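Local coordinates for protein glutathione S-transferase (Acinetobacter baumannii, PDB 4MP4) that probably catalyses the conjugation of glutathione to electrophilic substrates, at residues K31-E36 with E83-T88; N67-S72 with L78-E83. One frame throughout, in Å; residues are numbered along the deposited sequence.

Interactions 1 and 2 both use helix 74-84, in the thioredoxin-like N-terminal domain, and fix it to different parts of that domain. Interaction 2 packs the helix on strand 69-72, at the edge of the four-stranded sheet within the chain. Interaction 1 joins the turn after the helix to the loop between helix 19-30 and strand 36-40. Their centres lie about 10 Å apart; they share Glu83 and meet directly in the salt bridge of Lys31 with Glu82. Along the chain interaction 2 is nested within the loop that interaction 1 closes. Both touch the second subunit, so the helix is tied to its own domain and to the dimer.

Interaction 1 (K31-E36 with E83-T88); sequences KQIPFE and ELYPDT
Lys31 reaches into the turn that follows helix 74-84 and gives its ammonium group to three oxygens there. NZ donates to Tyr85 O at 2.8 Å, lying in the carbonyl plane. Its bond to Thr88 O is 2.6 Å long, and here NZ stands above the carbonyl plane. The third bond runs from NZ to Thr88 OG1, 2.9 Å away. The chain can deliver its nitrogen here because it starts out extended (chi2 177°) and then bends at chi3 and chi4, curling NZ into the mouth of the type I turn Tyr85-Thr88. Glu82 adds a salt bridge to NZ, a charge that would be expected to stabilise the cationic amine in this buried position.

The tight part of the contact continues along the aliphatic chain: Lys31 CE lies 3.7 Å from Tyr85 CB, and Ile33 sends its CD1 methyl obliquely against the Tyr85 ring, 3.4 Å from CD2. Phe8 of strand 8-13 also touches both Ile33 and Tyr85, extending this apolar patch toward the sheet. By contrast, the outer side is loose. Thr88 is exposed although its oxygens hold the lysine, Pro86 and Asp87 direct their side chains away at the middle positions of the turn, and Gln32, whose positive phi belongs to the Schellman motif ending helix 19-30, is exposed. The arrangement joins the C-terminal ends of helices 19-30 and 74-84, with the lysine amine bonded into a type I turn, in the thioredoxin-like N-terminal domain of a glutathione transferase.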
# COMPACT_ATOMS: atom_id res chain seq x y z
N LYS A 31 6.65 18.24 -8.94
CA LYS A 31 6.82 19.18 -7.84
C LYS A 31 8.02 20.09 -8.05
O LYS A 31 8.31 20.96 -7.22
CB LYS A 31 6.96 18.42 -6.51
CG LYS A 31 5.69 17.72 -6.05
CD LYS A 31 5.93 16.94 -4.77
CE LYS A 31 5.83 17.84 -3.55
NZ LYS A 31 4.47 18.44 -3.54
N GLN A 32 8.72 19.89 -9.15
CA GLN A 32 9.95 20.62 -9.44
C GLN A 32 10.93 20.61 -8.27
O GLN A 32 11.44 21.65 -7.88
CB GLN A 32 9.65 22.04 -9.91
CG GLN A 32 8.87 22.06 -11.22
CD GLN A 32 8.75 23.45 -11.81
OE1 GLN A 32 8.05 24.31 -11.27
NE2 GLN A 32 9.43 23.68 -12.92
N ILE A 33 11.17 19.43 -7.73
CA ILE A 33 12.21 19.23 -6.74
C ILE A 33 13.46 18.74 -7.44
O ILE A 33 13.42 17.76 -8.18
CB ILE A 33 11.77 18.23 -5.67
CG1 ILE A 33 10.52 18.76 -4.96
CG2 ILE A 33 12.89 17.94 -4.71
CD1 ILE A 33 9.76 17.71 -4.19
N PRO A 34 14.59 19.43 -7.24
CA PRO A 34 15.82 18.98 -7.88
C PRO A 34 16.33 17.77 -7.15
O PRO A 34 16.22 17.73 -5.92
CB PRO A 34 16.76 20.17 -7.69
CG PRO A 34 16.25 20.86 -6.47
CD PRO A 34 14.78 20.67 -6.46
N PHE A 35 16.87 16.79 -7.88
CA PHE A 35 17.32 15.56 -7.26
C PHE A 35 18.25 14.83 -8.19
O PHE A 35 18.25 15.09 -9.39
CB PHE A 35 16.12 14.64 -6.93
CG PHE A 35 15.41 14.11 -8.14
CD1 PHE A 35 14.45 14.86 -8.79
CD2 PHE A 35 15.69 12.84 -8.63
CE1 PHE A 35 13.79 14.36 -9.91
CE2 PHE A 35 15.03 12.34 -9.74
CZ PHE A 35 14.08 13.10 -10.37
N GLU A 36 19.02 13.91 -7.64
CA GLU A 36 19.96 13.09 -8.41
C GLU A 36 19.43 11.67 -8.45
O GLU A 36 18.78 11.20 -7.50
CB GLU A 36 21.36 13.09 -7.77
CG GLU A 36 21.95 14.49 -7.50
CD GLU A 36 23.08 14.48 -6.46
OE1 GLU A 36 23.18 13.53 -5.66
OE2 GLU A 36 23.87 15.45 -6.44
N GLU A 83 4.07 16.40 2.27
CA GLU A 83 4.22 17.05 3.56
C GLU A 83 5.35 18.07 3.55
O GLU A 83 5.22 19.14 4.13
CB GLU A 83 4.40 16.01 4.68
CG GLU A 83 3.08 15.43 5.18
CD GLU A 83 3.25 14.27 6.13
OE1 GLU A 83 4.31 14.19 6.79
OE2 GLU A 83 2.32 13.43 6.22
N LEU A 84 6.45 17.74 2.88
CA LEU A 84 7.60 18.64 2.76
C LEU A 84 7.30 19.84 1.88
O LEU A 84 7.86 20.91 2.08
CB LEU A 84 8.81 17.91 2.15
CG LEU A 84 9.61 16.91 2.98
CD1 LEU A 84 10.82 16.43 2.18
CD2 LEU A 84 10.07 17.55 4.28
N TYR A 85 6.43 19.65 0.90
CA TYR A 85 6.11 20.71 -0.04
C TYR A 85 4.62 20.74 -0.36
O TYR A 85 4.20 20.26 -1.41
CB TYR A 85 6.91 20.54 -1.34
CG TYR A 85 8.41 20.55 -1.15
CD1 TYR A 85 9.09 21.74 -0.92
CD2 TYR A 85 9.14 19.38 -1.25
CE1 TYR A 85 10.48 21.75 -0.76
CE2 TYR A 85 10.52 19.38 -1.09
CZ TYR A 85 11.18 20.56 -0.85
OH TYR A 85 12.55 20.56 -0.69
N PRO A 86 3.83 21.34 0.55
CA PRO A 86 2.37 21.28 0.54
C PRO A 86 1.69 22.15 -0.52
O PRO A 86 0.49 22.01 -0.74
CB PRO A 86 1.99 21.80 1.93
CG PRO A 86 3.23 21.64 2.75
CD PRO A 86 4.34 21.92 1.80
N ASP A 87 2.43 23.03 -1.15
CA ASP A 87 1.76 23.94 -2.07
C ASP A 87 1.98 23.57 -3.53
O ASP A 87 1.66 24.35 -4.43
CB ASP A 87 2.11 25.39 -1.74
CG ASP A 87 1.78 25.74 -0.29
OD1 ASP A 87 0.59 25.65 0.10
OD2 ASP A 87 2.71 26.10 0.47
N THR A 88 2.52 22.38 -3.75
CA THR A 88 2.56 21.78 -5.07
C THR A 88 2.02 20.37 -4.98
O THR A 88 2.74 19.39 -5.20
CB THR A 88 3.98 21.74 -5.65
OG1 THR A 88 4.85 21.07 -4.72
CG2 THR A 88 4.47 23.15 -5.90

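Interaction 2 (N67-S72 with L78-E83)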
# COMPACT_ATOMS: atom_id res chain seq x y z
N ASN A 67 18.97 14.23 2.43
CA ASN A 67 20.01 14.49 3.42
C ASN A 67 20.37 13.22 4.19
O ASN A 67 20.79 12.22 3.60
CB ASN A 67 19.61 15.65 4.34
CG ASN A 67 19.33 16.95 3.57
OD1 ASN A 67 19.93 17.20 2.52
ND2 ASN A 67 18.41 17.76 4.08
N ASP A 68 20.17 13.24 5.50
CA ASP A 68 20.56 12.09 6.32
C ASP A 68 19.46 11.05 6.48
O ASP A 68 19.57 10.14 7.30
CB ASP A 68 21.03 12.56 7.70
CG ASP A 68 22.10 11.67 8.26
OD1 ASP A 68 22.60 10.81 7.49
OD2 ASP A 68 22.47 11.83 9.45
N PHE A 69 18.40 11.19 5.69
CA PHE A 69 17.20 10.38 5.86
C PHE A 69 16.94 9.60 4.60
O PHE A 69 16.87 10.18 3.52
CB PHE A 69 16.02 11.28 6.20
CG PHE A 69 14.74 10.56 6.41
CD1 PHE A 69 14.60 9.66 7.45
CD2 PHE A 69 13.66 10.79 5.58
CE1 PHE A 69 13.40 8.99 7.65
CE2 PHE A 69 12.47 10.13 5.77
CZ PHE A 69 12.34 9.23 6.81
N ALA A 70 16.82 8.28 4.73
CA ALA A 70 16.57 7.40 3.59
C ALA A 70 15.22 6.71 3.79
O ALA A 70 14.88 6.27 4.90
CB ALA A 70 17.69 6.38 3.44
N LEU A 71 14.44 6.61 2.71
CA LEU A 71 13.04 6.20 2.82
C LEU A 71 12.62 5.33 1.62
O LEU A 71 12.97 5.65 0.48
CB LEU A 71 12.16 7.45 2.93
CG LEU A 71 10.65 7.26 2.95
CD1 LEU A 71 10.17 6.57 4.24
CD2 LEU A 71 9.97 8.59 2.75
N SER A 72 11.90 4.24 1.86
CA SER A 72 11.43 3.40 0.77
C SER A 72 9.89 3.32 0.75
O SER A 72 9.24 3.98 1.56
CB SER A 72 12.04 2.01 0.84
OG SER A 72 11.68 1.37 2.05
N LEU A 78 5.94 9.41 -1.56
CA LEU A 78 5.08 10.48 -2.09
C LEU A 78 4.45 11.32 -0.97
O LEU A 78 4.53 12.56 -0.99
CB LEU A 78 4.00 9.91 -3.02
CG LEU A 78 4.49 9.40 -4.37
CD1 LEU A 78 3.48 8.50 -5.04
CD2 LEU A 78 4.84 10.58 -5.27
N GLU A 79 3.85 10.63 -0.01
CA GLU A 79 3.22 11.28 1.14
C GLU A 79 4.22 12.22 1.84
O GLU A 79 3.89 13.34 2.24
CB GLU A 79 2.71 10.21 2.11
CG GLU A 79 1.30 10.45 2.61
CD GLU A 79 0.24 10.07 1.61
OE1 GLU A 79 -0.16 8.89 1.60
OE2 GLU A 79 -0.22 10.94 0.84
N TYR A 80 5.46 11.75 1.93
CA TYR A 80 6.54 12.49 2.56
C TYR A 80 6.89 13.75 1.77
O TYR A 80 7.19 14.80 2.33
CB TYR A 80 7.74 11.57 2.69
CG TYR A 80 8.99 12.22 3.15
CD1 TYR A 80 9.09 12.74 4.42
CD2 TYR A 80 10.08 12.31 2.31
CE1 TYR A 80 10.24 13.34 4.85
CE2 TYR A 80 11.25 12.91 2.73
CZ TYR A 80 11.32 13.43 4.00
OH TYR A 80 12.48 14.03 4.44
N LEU A 81 6.82 13.64 0.45
CA LEU A 81 7.08 14.76 -0.44
C LEU A 81 5.97 15.81 -0.36
O LEU A 81 6.25 17.02 -0.42
CB LEU A 81 7.27 14.27 -1.88
CG LEU A 81 8.57 13.52 -2.21
CD1 LEU A 81 8.70 13.22 -3.71
CD2 LEU A 81 9.79 14.28 -1.71
N GLU A 82 4.72 15.36 -0.25
CA GLU A 82 3.60 16.28 -0.11
C GLU A 82 3.70 17.08 1.19
O GLU A 82 3.44 18.28 1.22
CB GLU A 82 2.27 15.52 -0.14
CG GLU A 82 1.87 14.95 -1.48
CD GLU A 82 1.50 16.02 -2.50
OE1 GLU A 82 0.31 16.38 -2.57
OE2 GLU A 82 2.41 16.47 -3.23
N GLU A 83 4.07 16.40 2.27
CA GLU A 83 4.22 17.05 3.56
C GLU A 83 5.35 18.07 3.55
O GLU A 83 5.22 19.14 4.13
CB GLU A 83 4.40 16.01 4.68
CG GLU A 83 3.08 15.43 5.18
CD GLU A 83 3.25 14.27 6.13
OE1 GLU A 83 4.31 14.19 6.79
OE2 GLU A 83 2.32 13.43 6.22
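Tyr80 OH is held by a hydrogen bond with His66 ND1, at the end of strand 63-66, while on the strand 69-72 side it lies 3.6 Å from Phe69 CD2. The hydroxyl, carried by a residue buried between helix and sheet, is thus provided with a polar partner, and the bond restrains the far end of the ring. Phe69 places CE2 over one face of that ring, 3.9 Å above its plane and offset toward the rim. The two side chains run past one another in opposite directions, and their rings meet obliquely, with centroids 5.4 Å apart and planes at 57°.

Nearer the helix backbone, Leu71 offers a single methyl: CD2 lies 3.7 Å from both CB and CD2 of Tyr80, touching the tyrosine where its ring joins CB. With CG opposite the backbone N (chi1 172°), the tyrosine extends from the helix across both strand residues. Phe69 and Leu71, two apart on the strand, both point toward the helix, whereas Ala70 between them uses its carbonyl oxygen to accept a hydrogen bond from Arg100 of the second subunit. Gln96 and Gln103 of that subunit pack on Phe69 and Leu71, bringing the dimer partner up to the same strand. This is the packing of a helix on the edge strand of the sheet that directly precedes it, a feature of the thioredoxin-like N-terminal domain of glutathione transferases.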